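PDB 3NBM: PTS system, lactose-specific IIBC components from Streptococcus pneumoniae, which probably transfers a phosphoryl group to incoming lactose as the IIB domain of a phosphoenolpyruvate-dependent phosphotransferase system. Local coordinates for residues 7-12 / 37-42; 54-59 / 101-106; 14-19 / 60-65. All blocks are in the same frame, centred on the assembly; numbering follows the deposited sequence. Where two conformers were deposited one is given.

Two of the three contacts lie near the centre of a parallel alpha/beta domain and one at its periphery, and their chemistry differs accordingly. Interaction 1, partly buried, is mostly backbone: strands 7-12 and 37-42 are zipped by amide-carbonyl bonds within the sheet. Interaction 2, the buried core contact, is apolar and sets segment 101-106 at the C-terminal end of helix 96-105 against strand 56-59 of that same sheet; the two contacts meet through bonds between strands 7-13 and 56-59. Interaction 3 is the most exposed, a light meeting of the loops that follow strands 7-13 and 56-59, joined to the sheet through the bond between Leu12 O and Ala60 N.

Interaction 1: residues 7-12 / 37-42; sequences LKVLVL and VIANSG
The flat groups that Leu7-Leu12 and Val37-Gly42 bring together are peptide units, and they meet through N-H and C=O rather than over their faces. Ile38 N donates to Leu7 O at 2.9 Å. Val9 then reaches both ways, its N to Ile38 O at 2.8 Å and its O to Asn40 N. Further on, Val11 N bonds to Asn40 O, and Val11 O takes a longer bond of 3.0 Å from Gly42 N. Several of these oxygens also draw in a CA-H, as Val9 O does from Ala39 CA at 3.2 Å.

Above and below the peptides the two faces differ. On one, Leu7, Val9 and Val11 neighbour Val37, Ala39 and Ser41; Val9 CG2, anti to the carbonyl carbon, crosses to Val37 CG1 at 4.0 Å, and Val103 of helix 96-105 packs over Leu7 and Val9. On the other, Lys8 bends at chi2 (-66°) across Ile38 and ends in a salt bridge with Glu6, while the Asn40 amide oxygen is held by Tyr54 OH. Leu12 CD2 comes within 3.5 Å of Gly42 O. Joined through helix 18-33, these in-register parallel strands form the first beta-alpha-beta unit of an open alpha/beta sheet.

Interaction 2: residues 54-59 / 101-106; sequences YDLIIL and QFVLEH
Ile58 pushes its tip, CD1, against Phe102 and Val103 on the last turn of the helix. It reaches the Phe102 ring at the edge, near its plane, with CE2 4.1 Å away, and meets Val103 CG2 at about a right angle. Leu56, two residues earlier on the strand, divides its two methyls: CD2 packs on Val103 CG1 at 4.0 Å, and CD1 lies 3.9 Å from His106 O. Extension of CG anti to the backbone N (chi1 175°) carries this fork toward the helix end.

His106, where the chain leaves the helix, turns back: its ND1 donates to Phe102 O at 2.8 Å, with the acceptor almost in the imidazole plane. The same fold-back brings His106 CE1 over one face of the Phe102 ring, 3.4 Å above its plane and offset toward the rim. Farther out, Val82 of the adjoining strand touches Leu56, Ile58 and His106, and Ile26 of helix 18-33 touches Ile58 and Val103.

This C-terminal helix lies across one face of the parallel sheet, as in open alpha/beta sandwiches. No hydrogen bond crosses from strand to helix: polar bonding stays within the helix end, where it orients the His106 imidazole over the Phe102 ring, and cohesion rests mainly on dispersion and hydrocarbon burial.

Interaction 3: residues 14-19 / 60-65; sequences AGSGTS and APQVRS
Ala14-Ser19 and Ala60-Ser65 approach as two tight loops, nearest at the CA atoms of Ala14 and Val63, 6.0 Å apart. The first bends at Gly15 and Gly17, both with positive phi (105° and 95°), before entering helix 18-33. The second winds into a 3-10 segment, in which Val63 N bonds to Ala60 O at 3.0 Å and Arg64 N to Pro61 O. No hydrogen bond joins the two.

The side chains meet lightly. Val63 turns CG1, anti to its own carbonyl carbon, onto the start of the first loop, 3.6 Å from Ala14 N and 3.8 Å from Ala14 CB. Thr18 presents its methyl rather than its hydroxyl: with OG1 anti to N (chi1 -170°), CG2 rests 4.1 Å from Ala60 CB and 4.0 Å from Gln62 OE1. Gln62, extended beyond CG, crosses that methyl obliquely, and its OE1 comes no nearer to Ser16 OG than 4.1 Å. That hydroxyl instead accepts from Thr18 N at 3.2 Å, forming an ST turn as the chain leads into helix 18-33.

Cys13, touched by both Thr18 and Ala60, directly precedes the first loop, and the 60-65 loop packs next to it. A cysteine at a strand end, followed by a glycine-containing loop and a helix, is consistent with the phosphate-binding P-loop of lactose-type IIB domains, in which Cys13 would be the probable site of phosphorylation.

Interaction 1: residues 7-12 / 37-42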
ATOM      1  N   LEU A   7       6.421  -3.568  -9.942  1.00  7.80           N
ATOM      2  CA  LEU A   7       5.812  -2.534  -9.121  1.00  7.46           C
ATOM      3  C   LEU A   7       5.978  -2.871  -7.636  1.00  6.82           C
ATOM      4  O   LEU A   7       5.656  -3.981  -7.211  1.00  8.09           O
ATOM      5  CB  LEU A   7       4.332  -2.407  -9.471  1.00  8.54           C
ATOM      6  CG  LEU A   7       3.620  -1.214  -8.842  1.00 10.85           C
ATOM      7  CD1 LEU A   7       4.128   0.109  -9.442  1.00 14.05           C
ATOM      8  CD2 LEU A   7       2.104  -1.333  -9.038  1.00 14.27           C
ATOM      9  N   LYS A   8       6.498  -1.923  -6.866  1.00  6.03           N
ATOM     10  CA  LYS A   8       6.787  -2.135  -5.440  1.00  6.30           C
ATOM     11  C   LYS A   8       5.789  -1.312  -4.614  1.00  5.59           C
ATOM     12  O   LYS A   8       5.718  -0.086  -4.753  1.00  5.78           O
ATOM     13  CB  LYS A   8       8.212  -1.709  -5.101  1.00  6.71           C
ATOM     14  CG  LYS A   8       9.302  -2.290  -5.984  1.00 10.66           C
ATOM     15  CD  LYS A   8       9.484  -3.739  -5.873  1.00 13.17           C
ATOM     16  CE  LYS A   8      10.750  -4.209  -6.636  1.00 14.06           C
ATOM     17  NZ  LYS A   8      11.004  -5.697  -6.582  1.00 11.44           N
ATOM     18  N   VAL A   9       5.031  -2.013  -3.768  1.00  5.29           N
ATOM     19  CA  VAL A   9       3.978  -1.425  -2.950  1.00  5.30           C
ATOM     20  C   VAL A   9       4.319  -1.620  -1.466  1.00  4.93           C
ATOM     21  O   VAL A   9       4.707  -2.703  -1.056  1.00  5.52           O
ATOM     22  CB  VAL A   9       2.618  -2.074  -3.246  1.00  5.26           C
ATOM     23  CG1 VAL A   9       1.502  -1.402  -2.440  1.00  6.98           C
ATOM     24  CG2 VAL A   9       2.334  -2.034  -4.753  1.00  6.34           C
ATOM     25  N   LEU A  10       4.167  -0.555  -0.686  1.00  5.14           N
ATOM     26  CA  LEU A  10       4.313  -0.610   0.769  1.00  4.95           C
ATOM     27  C   LEU A  10       3.002  -0.215   1.421  1.00  5.13           C
ATOM     28  O   LEU A  10       2.455   0.841   1.111  1.00  6.09           O
ATOM     29  CB  LEU A  10       5.439   0.317   1.225  1.00  5.99           C
ATOM     30  CG  LEU A  10       5.715   0.371   2.739  1.00  6.12           C
ATOM     31  CD1 LEU A  10       6.196  -0.973   3.274  1.00  7.97           C
ATOM     32  CD2 LEU A  10       6.762   1.452   3.010  1.00  8.30           C
ATOM     33  N   VAL A  11       2.459  -1.102   2.253  1.00  4.88           N
ATOM     34  CA  VAL A  11       1.257  -0.823   3.034  1.00  5.28           C
ATOM     35  C   VAL A  11       1.692  -0.501   4.473  1.00  4.87           C
ATOM     36  O   VAL A  11       2.409  -1.284   5.078  1.00  5.78           O
ATOM     37  CB  VAL A  11       0.251  -1.997   3.028  1.00  5.22           C
ATOM     38  CG1 VAL A  11      -1.055  -1.604   3.721  1.00  6.89           C
ATOM     39  CG2 VAL A  11       0.014  -2.527   1.620  1.00  6.78           C
ATOM     40  N   LEU A  12       1.251   0.645   4.993  1.00  5.44           N
ATOM     41  CA  LEU A  12       1.635   1.079   6.334  1.00  5.56           C
ATOM     42  C   LEU A  12       0.431   1.107   7.253  1.00  6.57           C
ATOM     43  O   LEU A  12      -0.643   1.564   6.880  1.00  7.28           O
ATOM     44  CB  LEU A  12       2.273   2.484   6.292  1.00  5.68           C
ATOM     45  CG  LEU A  12       3.595   2.572   5.514  1.00  5.80           C
ATOM     46  CD1 LEU A  12       4.056   4.038   5.432  1.00  7.84           C
ATOM     47  CD2 LEU A  12       4.665   1.646   6.115  1.00  7.89           C
ATOM     48  N   VAL A  37       4.012  -7.389  -9.413  1.00  8.40           N
ATOM     49  CA  VAL A  37       3.776  -6.556  -8.246  1.00  8.10           C
ATOM     50  C   VAL A  37       4.232  -7.306  -7.017  1.00  7.65           C
ATOM     51  O   VAL A  37       3.986  -8.518  -6.894  1.00  8.57           O
ATOM     52  CB  VAL A  37       2.266  -6.220  -8.055  1.00  8.78           C
ATOM     53  CG1 VAL A  37       2.060  -5.429  -6.795  1.00 11.36           C
ATOM     54  CG2 VAL A  37       1.665  -5.492  -9.253  1.00 10.40           C
ATOM     55  N   ILE A  38       4.920  -6.596  -6.121  1.00  7.12           N
ATOM     56  CA  ILE A  38       5.188  -7.095  -4.768  1.00  6.81           C
ATOM     57  C   ILE A  38       4.737  -6.034  -3.759  1.00  5.94           C
ATOM     58  O   ILE A  38       4.987  -4.848  -3.949  1.00  6.89           O
ATOM     59  CB  ILE A  38       6.696  -7.430  -4.550  1.00  8.65           C
ATOM     60  CG1 ILE A  38       6.984  -7.951  -3.149  1.00 12.46           C
ATOM     61  CG2 ILE A  38       7.592  -6.224  -4.829  1.00 10.73           C
ATOM     62  CD1 ILE A  38       6.473  -9.232  -2.889  1.00 16.16           C
ATOM     63  N   ALA A  39       4.073  -6.501  -2.711  1.00  5.73           N
ATOM     64  CA  ALA A  39       3.667  -5.666  -1.588  1.00  5.61           C
ATOM     65  C   ALA A  39       4.342  -6.091  -0.306  1.00  5.81           C
ATOM     66  O   ALA A  39       4.375  -7.284   0.025  1.00  7.62           O
ATOM     67  CB  ALA A  39       2.158  -5.707  -1.403  1.00  6.47           C
ATOM     68  N   ASN A  40       4.816  -5.104   0.433  1.00  5.98           N
ATOM     69  CA  ASN A  40       5.300  -5.285   1.792  1.00  6.51           C
ATOM     70  C   ASN A  40       4.454  -4.509   2.746  1.00  5.54           C
ATOM     71  O   ASN A  40       3.683  -3.635   2.337  1.00  6.25           O
ATOM     72  CB  ASN A  40       6.759  -4.863   1.916  1.00  7.40           C
ATOM     73  CG  ASN A  40       7.661  -5.715   1.118  1.00  9.12           C
ATOM     74  OD1 ASN A  40       8.258  -5.251   0.172  1.00 11.59           O
ATOM     75  ND2 ASN A  40       7.738  -7.004   1.482  1.00  9.81           N
ATOM     76  N   SER A  41       4.605  -4.824   4.026  1.00  6.67           N
ATOM     77  CA  SER A  41       3.912  -4.115   5.101  1.00  7.65           C
ATOM     78  C   SER A  41       4.915  -3.571   6.102  1.00  7.26           C
ATOM     79  O   SER A  41       6.016  -4.090   6.253  1.00  7.71           O
ATOM     80  CB  SER A  41       2.905  -5.042   5.795  1.00  8.67           C
ATOM     81  OG  SER A  41       3.528  -6.141   6.378  1.00 11.69           O
ATOM     82  N   GLY A  42       4.507  -2.536   6.792  1.00  7.08           N
ATOM     83  CA  GLY A  42       5.341  -1.944   7.804  1.00  8.18           C
ATOM     84  C   GLY A  42       4.564  -1.006   8.676  1.00  7.40           C
ATOM     85  O   GLY A  42       3.389  -0.695   8.413  1.00  7.47           O
TER

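Interaction 2: residues 54-59 / 101-106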
ATOM      1  N   TYR A  54       9.936   2.364  -2.944  1.00  7.01           N
ATOM      2  CA  TYR A  54       8.595   1.974  -3.348  1.00  6.00           C
ATOM      3  C   TYR A  54       8.017   2.927  -4.387  1.00  5.86           C
ATOM      4  O   TYR A  54       8.366   4.098  -4.474  1.00  8.00           O
ATOM      5  CB  TYR A  54       7.698   1.845  -2.098  1.00  6.01           C
ATOM      6  CG  TYR A  54       8.105   0.654  -1.285  1.00  5.91           C
ATOM      7  CD1 TYR A  54       7.613  -0.575  -1.587  1.00  5.83           C
ATOM      8  CD2 TYR A  54       9.040   0.734  -0.254  1.00  6.88           C
ATOM      9  CE1 TYR A  54       8.026  -1.708  -0.918  1.00  6.46           C
ATOM     10  CE2 TYR A  54       9.455  -0.403   0.417  1.00  7.89           C
ATOM     11  CZ  TYR A  54       8.929  -1.620   0.080  1.00  7.16           C
ATOM     12  OH  TYR A  54       9.359  -2.770   0.741  1.00  9.05           O
ATOM     13  N   ASP A  55       7.088   2.394  -5.172  1.00  5.84           N
ATOM     14  CA  ASP A  55       6.369   3.138  -6.198  1.00  6.50           C
ATOM     15  C   ASP A  55       5.016   3.657  -5.711  1.00  5.72           C
ATOM     16  O   ASP A  55       4.562   4.716  -6.130  1.00  6.68           O
ATOM     17  CB  ASP A  55       6.163   2.259  -7.414  1.00  7.17           C
ATOM     18  CG  ASP A  55       7.474   1.720  -7.950  1.00  7.45           C
ATOM     19  OD1 ASP A  55       8.370   2.549  -8.269  1.00 10.44           O
ATOM     20  OD2 ASP A  55       7.635   0.486  -8.023  1.00  7.71           O
ATOM     21  N   LEU A  56       4.358   2.885  -4.842  1.00  5.61           N
ATOM     22  CA  LEU A  56       3.031   3.169  -4.306  1.00  5.75           C
ATOM     23  C   LEU A  56       3.055   2.854  -2.832  1.00  5.65           C
ATOM     24  O   LEU A  56       3.495   1.778  -2.454  1.00  5.96           O
ATOM     25  CB  LEU A  56       1.961   2.300  -5.006  1.00  6.51           C
ATOM     26  CG  LEU A  56       0.529   2.400  -4.455  1.00  7.18           C
ATOM     27  CD1 LEU A  56      -0.075   3.792  -4.635  1.00  8.81           C
ATOM     28  CD2 LEU A  56      -0.360   1.316  -5.085  1.00  8.77           C
ATOM     29  N   ILE A  57       2.582   3.793  -2.007  1.00  5.01           N
ATOM     30  CA  ILE A  57       2.426   3.568  -0.569  1.00  5.27           C
ATOM     31  C   ILE A  57       0.957   3.734  -0.270  1.00  4.93           C
ATOM     32  O   ILE A  57       0.322   4.714  -0.647  1.00  6.15           O
ATOM     33  CB  ILE A  57       3.309   4.509   0.282  1.00  5.61           C
ATOM     34  CG1 ILE A  57       4.783   4.347  -0.169  1.00  6.89           C
ATOM     35  CG2 ILE A  57       3.119   4.205   1.767  1.00  7.89           C
ATOM     36  CD1 ILE A  57       5.765   5.231   0.495  1.00  9.92           C
ATOM     37  N   ILE A  58       0.419   2.741   0.428  1.00  5.20           N
ATOM     38  CA  ILE A  58      -0.984   2.712   0.840  1.00  5.42           C
ATOM     39  C   ILE A  58      -1.067   2.807   2.371  1.00  5.39           C
ATOM     40  O   ILE A  58      -0.460   2.019   3.086  1.00  6.63           O
ATOM     41  CB  ILE A  58      -1.676   1.372   0.413  1.00  6.19           C
ATOM     42  CG1 ILE A  58      -1.582   1.159  -1.111  1.00  7.30           C
ATOM     43  CG2 ILE A  58      -3.148   1.343   0.909  1.00  7.12           C
ATOM     44  CD1 ILE A  58      -1.943  -0.237  -1.589  1.00  8.46           C
ATOM     45  N   LEU A  59      -1.788   3.816   2.840  1.00  5.82           N
ATOM     46  CA  LEU A  59      -2.036   4.007   4.260  1.00  5.79           C
ATOM     47  C   LEU A  59      -3.278   3.209   4.655  1.00  6.51           C
ATOM     48  O   LEU A  59      -4.353   3.388   4.072  1.00  6.91           O
ATOM     49  CB  LEU A  59      -2.230   5.510   4.582  1.00  6.50           C
ATOM     50  CG  LEU A  59      -1.015   6.385   4.325  1.00  7.19           C
ATOM     51  CD1 LEU A  59      -1.412   7.868   4.465  1.00 10.30           C
ATOM     52  CD2 LEU A  59       0.092   6.042   5.290  1.00 11.06           C
ATOM     53  N   GLN A 101      -6.443  -5.118  -8.287  1.00  8.36           N
ATOM     54  CA  GLN A 101      -7.042  -4.072  -9.117  1.00  9.43           C
ATOM     55  C   GLN A 101      -6.889  -2.682  -8.489  1.00  9.14           C
ATOM     56  O   GLN A 101      -6.585  -1.725  -9.175  1.00 10.06           O
ATOM     57  CB  GLN A 101      -8.498  -4.390  -9.370  1.00 11.02           C
ATOM     58  CG  GLN A 101      -9.194  -3.436 -10.238  1.00 15.89           C
ATOM     59  CD  GLN A 101     -10.670  -3.732 -10.258  1.00 20.43           C
ATOM     60  OE1 GLN A 101     -11.373  -3.683  -9.206  1.00 25.13           O
ATOM     61  NE2 GLN A 101     -11.168  -4.053 -11.443  1.00 20.41           N
ATOM     62  N   PHE A 102      -7.054  -2.602  -7.182  1.00  9.12           N
ATOM     63  CA  PHE A 102      -6.874  -1.357  -6.461  1.00  8.53           C
ATOM     64  C   PHE A 102      -5.455  -0.804  -6.655  1.00  8.76           C
ATOM     65  O   PHE A 102      -5.275   0.377  -6.904  1.00  9.42           O
ATOM     66  CB  PHE A 102      -7.167  -1.584  -4.976  1.00  8.44           C
ATOM     67  CG  PHE A 102      -6.991  -0.364  -4.120  1.00  8.40           C
ATOM     68  CD1 PHE A 102      -8.047   0.508  -3.901  1.00 10.81           C
ATOM     69  CD2 PHE A 102      -5.785  -0.106  -3.498  1.00 10.01           C
ATOM     70  CE1 PHE A 102      -7.880   1.617  -3.090  1.00 11.52           C
ATOM     71  CE2 PHE A 102      -5.642   1.000  -2.695  1.00 11.01           C
ATOM     72  CZ  PHE A 102      -6.696   1.838  -2.487  1.00 11.96           C
ATOM     73  N   VAL A 103      -4.452  -1.668  -6.514  1.00  7.99           N
ATOM     74  CA  VAL A 103      -3.067  -1.243  -6.708  1.00  8.16           C
ATOM     75  C   VAL A 103      -2.878  -0.664  -8.111  1.00  9.22           C
ATOM     76  O   VAL A 103      -2.385   0.451  -8.289  1.00  9.64           O
ATOM     77  CB  VAL A 103      -2.094  -2.410  -6.452  1.00  8.07           C
ATOM     78  CG1 VAL A 103      -0.711  -2.104  -7.050  1.00  9.98           C
ATOM     79  CG2 VAL A 103      -2.024  -2.732  -4.959  1.00  8.26           C
ATOM     80  N   LEU A 104      -3.288  -1.419  -9.126  1.00  9.51           N
ATOM     81  CA  LEU A 104      -3.026  -0.987 -10.488  1.00 10.20           C
ATOM     82  C   LEU A 104      -3.833   0.266 -10.843  1.00 10.93           C
ATOM     83  O   LEU A 104      -3.347   1.111 -11.603  1.00 11.57           O
ATOM     84  CB  LEU A 104      -3.205  -2.164 -11.477  1.00 11.07           C
ATOM     85  CG  LEU A 104      -2.083  -3.227 -11.328  1.00 14.56           C
ATOM     86  CD1 LEU A 104      -2.422  -4.542 -11.974  1.00 18.47           C
ATOM     87  CD2 LEU A 104      -0.752  -2.672 -11.874  1.00 17.50           C
ATOM     88  N   GLU A 105      -5.047   0.398 -10.315  1.00 12.04           N
ATOM     89  CA  GLU A 105      -5.824   1.587 -10.633  0.50 12.75           C
ATOM     90  C   GLU A 105      -5.202   2.833  -9.999  1.00 13.05           C
ATOM     91  O   GLU A 105      -5.445   3.939 -10.490  1.00 14.86           O
ATOM     92  CB  GLU A 105      -7.313   1.412 -10.286  0.50 13.03           C
ATOM     93  CG  GLU A 105      -8.015   0.485 -11.257  0.50 14.28           C
ATOM     94  CD  GLU A 105      -9.424   0.069 -10.875  0.50 15.84           C
ATOM     95  OE1 GLU A 105      -9.908   0.407  -9.770  0.50 17.40           O
ATOM     96  OE2 GLU A 105     -10.043  -0.613 -11.725  0.50 18.37           O
ATOM     97  N   HIS A 106      -4.358   2.653  -8.981  1.00 12.02           N
ATOM     98  CA  HIS A 106      -3.629   3.748  -8.361  1.00 11.96           C
ATOM     99  C   HIS A 106      -2.186   3.885  -8.799  1.00 12.38           C
ATOM    100  O   HIS A 106      -1.425   4.646  -8.196  1.00 12.66           O
ATOM    101  CB  HIS A 106      -3.712   3.624  -6.842  1.00 12.35           C
ATOM    102  CG  HIS A 106      -5.069   3.905  -6.317  1.00 12.95           C
ATOM    103  ND1 HIS A 106      -6.049   2.943  -6.239  1.00 14.44           N
ATOM    104  CD2 HIS A 106      -5.645   5.064  -5.931  1.00 16.17           C
ATOM    105  CE1 HIS A 106      -7.159   3.492  -5.782  1.00 15.75           C
ATOM    106  NE2 HIS A 106      -6.939   4.777  -5.583  1.00 17.22           N
TER

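Interaction 3: residues 14-19 / 60-65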
ATOM      1  N   ALA A  14      -0.458   1.435  11.864  1.00  8.98           N
ATOM      2  CA  ALA A  14       0.013   2.010  13.102  1.00 10.62           C
ATOM      3  C   ALA A  14       0.647   0.967  14.018  1.00 11.51           C
ATOM      4  O   ALA A  14       0.934   1.257  15.181  1.00 14.52           O
ATOM      5  CB  ALA A  14      -1.138   2.744  13.832  1.00 11.51           C
ATOM      6  N   GLY A  15       0.903  -0.224  13.494  1.00 11.23           N
ATOM      7  CA  GLY A  15       1.577  -1.295  14.208  1.00 12.56           C
ATOM      8  C   GLY A  15       0.707  -2.426  14.694  1.00 11.52           C
ATOM      9  O   GLY A  15       1.191  -3.316  15.372  1.00 12.97           O
ATOM     10  N   SER A  16      -0.576  -2.405  14.350  1.00 10.81           N
ATOM     11  CA  SER A  16      -1.455  -3.506  14.714  1.00  9.67           C
ATOM     12  C   SER A  16      -1.187  -4.758  13.896  1.00 10.07           C
ATOM     13  O   SER A  16      -1.600  -5.851  14.283  1.00 11.15           O
ATOM     14  CB  SER A  16      -2.931  -3.151  14.580  1.00 10.10           C
ATOM     15  OG  SER A  16      -3.310  -2.999  13.222  1.00  9.83           O
ATOM     16  N   GLY A  17      -0.557  -4.574  12.737  1.00 11.10           N
ATOM     17  CA  GLY A  17      -0.346  -5.662  11.795  1.00 11.48           C
ATOM     18  C   GLY A  17      -1.404  -5.759  10.702  1.00 10.00           C
ATOM     19  O   GLY A  17      -1.353  -6.616   9.808  1.00 11.25           O
ATOM     20  N   THR A  18      -2.371  -4.861  10.737  1.00  8.95           N
ATOM     21  CA  THR A  18      -3.383  -4.838   9.723  1.00  8.01           C
ATOM     22  C   THR A  18      -2.793  -4.617   8.315  1.00  7.78           C
ATOM     23  O   THR A  18      -3.351  -5.104   7.341  1.00  8.84           O
ATOM     24  CB  THR A  18      -4.482  -3.804  10.049  1.00 10.22           C
ATOM     25  OG1 THR A  18      -5.584  -3.973   9.161  1.00 12.29           O
ATOM     26  CG2 THR A  18      -4.013  -2.379   9.981  1.00 11.15           C
ATOM     27  N   SER A  19      -1.680  -3.884   8.199  1.00  7.43           N
ATOM     28  CA  SER A  19      -1.058  -3.660   6.892  1.00  6.97           C
ATOM     29  C   SER A  19      -0.695  -4.970   6.179  1.00  7.19           C
ATOM     30  O   SER A  19      -0.780  -5.079   4.957  1.00  7.39           O
ATOM     31  CB  SER A  19       0.182  -2.763   7.031  1.00  7.31           C
ATOM     32  OG  SER A  19       1.064  -3.237   8.008  1.00  8.26           O
ATOM     33  N   ALA A  60      -3.130   2.349   5.669  1.00  6.54           N
ATOM     34  CA  ALA A  60      -4.264   1.666   6.280  1.00  7.13           C
ATOM     35  C   ALA A  60      -5.132   2.697   7.019  1.00  7.53           C
ATOM     36  O   ALA A  60      -4.676   3.823   7.308  1.00  6.96           O
ATOM     37  CB  ALA A  60      -3.794   0.606   7.227  1.00  7.69           C
ATOM     38  N   PRO A  61      -6.374   2.339   7.373  1.00  7.48           N
ATOM     39  CA  PRO A  61      -7.305   3.305   7.959  1.00  8.28           C
ATOM     40  C   PRO A  61      -6.755   4.036   9.166  1.00  8.37           C
ATOM     41  O   PRO A  61      -6.965   5.237   9.293  1.00  9.21           O
ATOM     42  CB  PRO A  61      -8.494   2.414   8.330  1.00  8.48           C
ATOM     43  CG  PRO A  61      -8.500   1.395   7.226  1.00  8.89           C
ATOM     44  CD  PRO A  61      -7.049   1.079   7.002  1.00  8.72           C
ATOM     45  N   GLN A  62      -6.036   3.342  10.012  1.00  8.61           N
ATOM     46  CA  GLN A  62      -5.605   3.931  11.267  1.00 10.04           C
ATOM     47  C   GLN A  62      -4.441   4.879  11.183  1.00  9.25           C
ATOM     48  O   GLN A  62      -4.086   5.504  12.171  1.00 10.05           O
ATOM     49  CB  GLN A  62      -5.369   2.865  12.271  1.00 12.18           C
ATOM     50  CG  GLN A  62      -6.708   2.259  12.676  1.00 13.82           C
ATOM     51  CD  GLN A  62      -6.551   0.900  13.224  1.00 15.76           C
ATOM     52  OE1 GLN A  62      -6.018  -0.018  12.546  1.00 16.47           O
ATOM     53  NE2 GLN A  62      -7.028   0.726  14.471  1.00 16.25           N
ATOM     54  N   VAL A  63      -3.871   5.027   9.988  1.00  8.38           N
ATOM     55  CA  VAL A  63      -2.843   6.046   9.728  1.00  8.45           C
ATOM     56  C   VAL A  63      -3.273   7.061   8.668  1.00  8.66           C
ATOM     57  O   VAL A  63      -2.454   7.804   8.143  1.00  9.17           O
ATOM     58  CB  VAL A  63      -1.471   5.411   9.421  1.00  8.46           C
ATOM     59  CG1 VAL A  63      -0.939   4.774  10.671  1.00  9.50           C
ATOM     60  CG2 VAL A  63      -1.541   4.395   8.302  1.00 10.04           C
ATOM     61  N   ARG A  64      -4.580   7.172   8.441  1.00  9.74           N
ATOM     62  CA  ARG A  64      -5.119   8.172   7.509  1.00  9.87           C
ATOM     63  C   ARG A  64      -4.738   9.601   7.876  1.00  9.65           C
ATOM     64  O   ARG A  64      -4.558  10.433   6.986  1.00 11.14           O
ATOM     65  CB  ARG A  64      -6.639   8.051   7.438  1.00  9.54           C
ATOM     66  CG  ARG A  64      -7.277   8.909   6.361  1.00  9.48           C
ATOM     67  CD  ARG A  64      -8.699   8.464   6.015  1.00  9.18           C
ATOM     68  NE  ARG A  64      -9.576   8.490   7.200  1.00  7.85           N
ATOM     69  CZ  ARG A  64      -9.937   7.452   7.940  1.00  9.37           C
ATOM     70  NH1 ARG A  64      -9.609   6.205   7.624  1.00  9.49           N
ATOM     71  NH2 ARG A  64     -10.677   7.675   9.016  1.00  9.49           N
ATOM     72  N   SER A  65      -4.569   9.892   9.159  1.00 10.71           N
ATOM     73  CA  SER A  65      -4.219  11.238   9.600  1.00 12.11           C
ATOM     74  C   SER A  65      -2.854  11.718   9.112  1.00 12.03           C
ATOM     75  O   SER A  65      -2.563  12.923   9.190  1.00 14.71           O
ATOM     76  CB  SER A  65      -4.262  11.310  11.106  1.00 13.41           C
ATOM     77  OG  SER A  65      -3.213  10.580  11.698  1.00 19.19           O
TER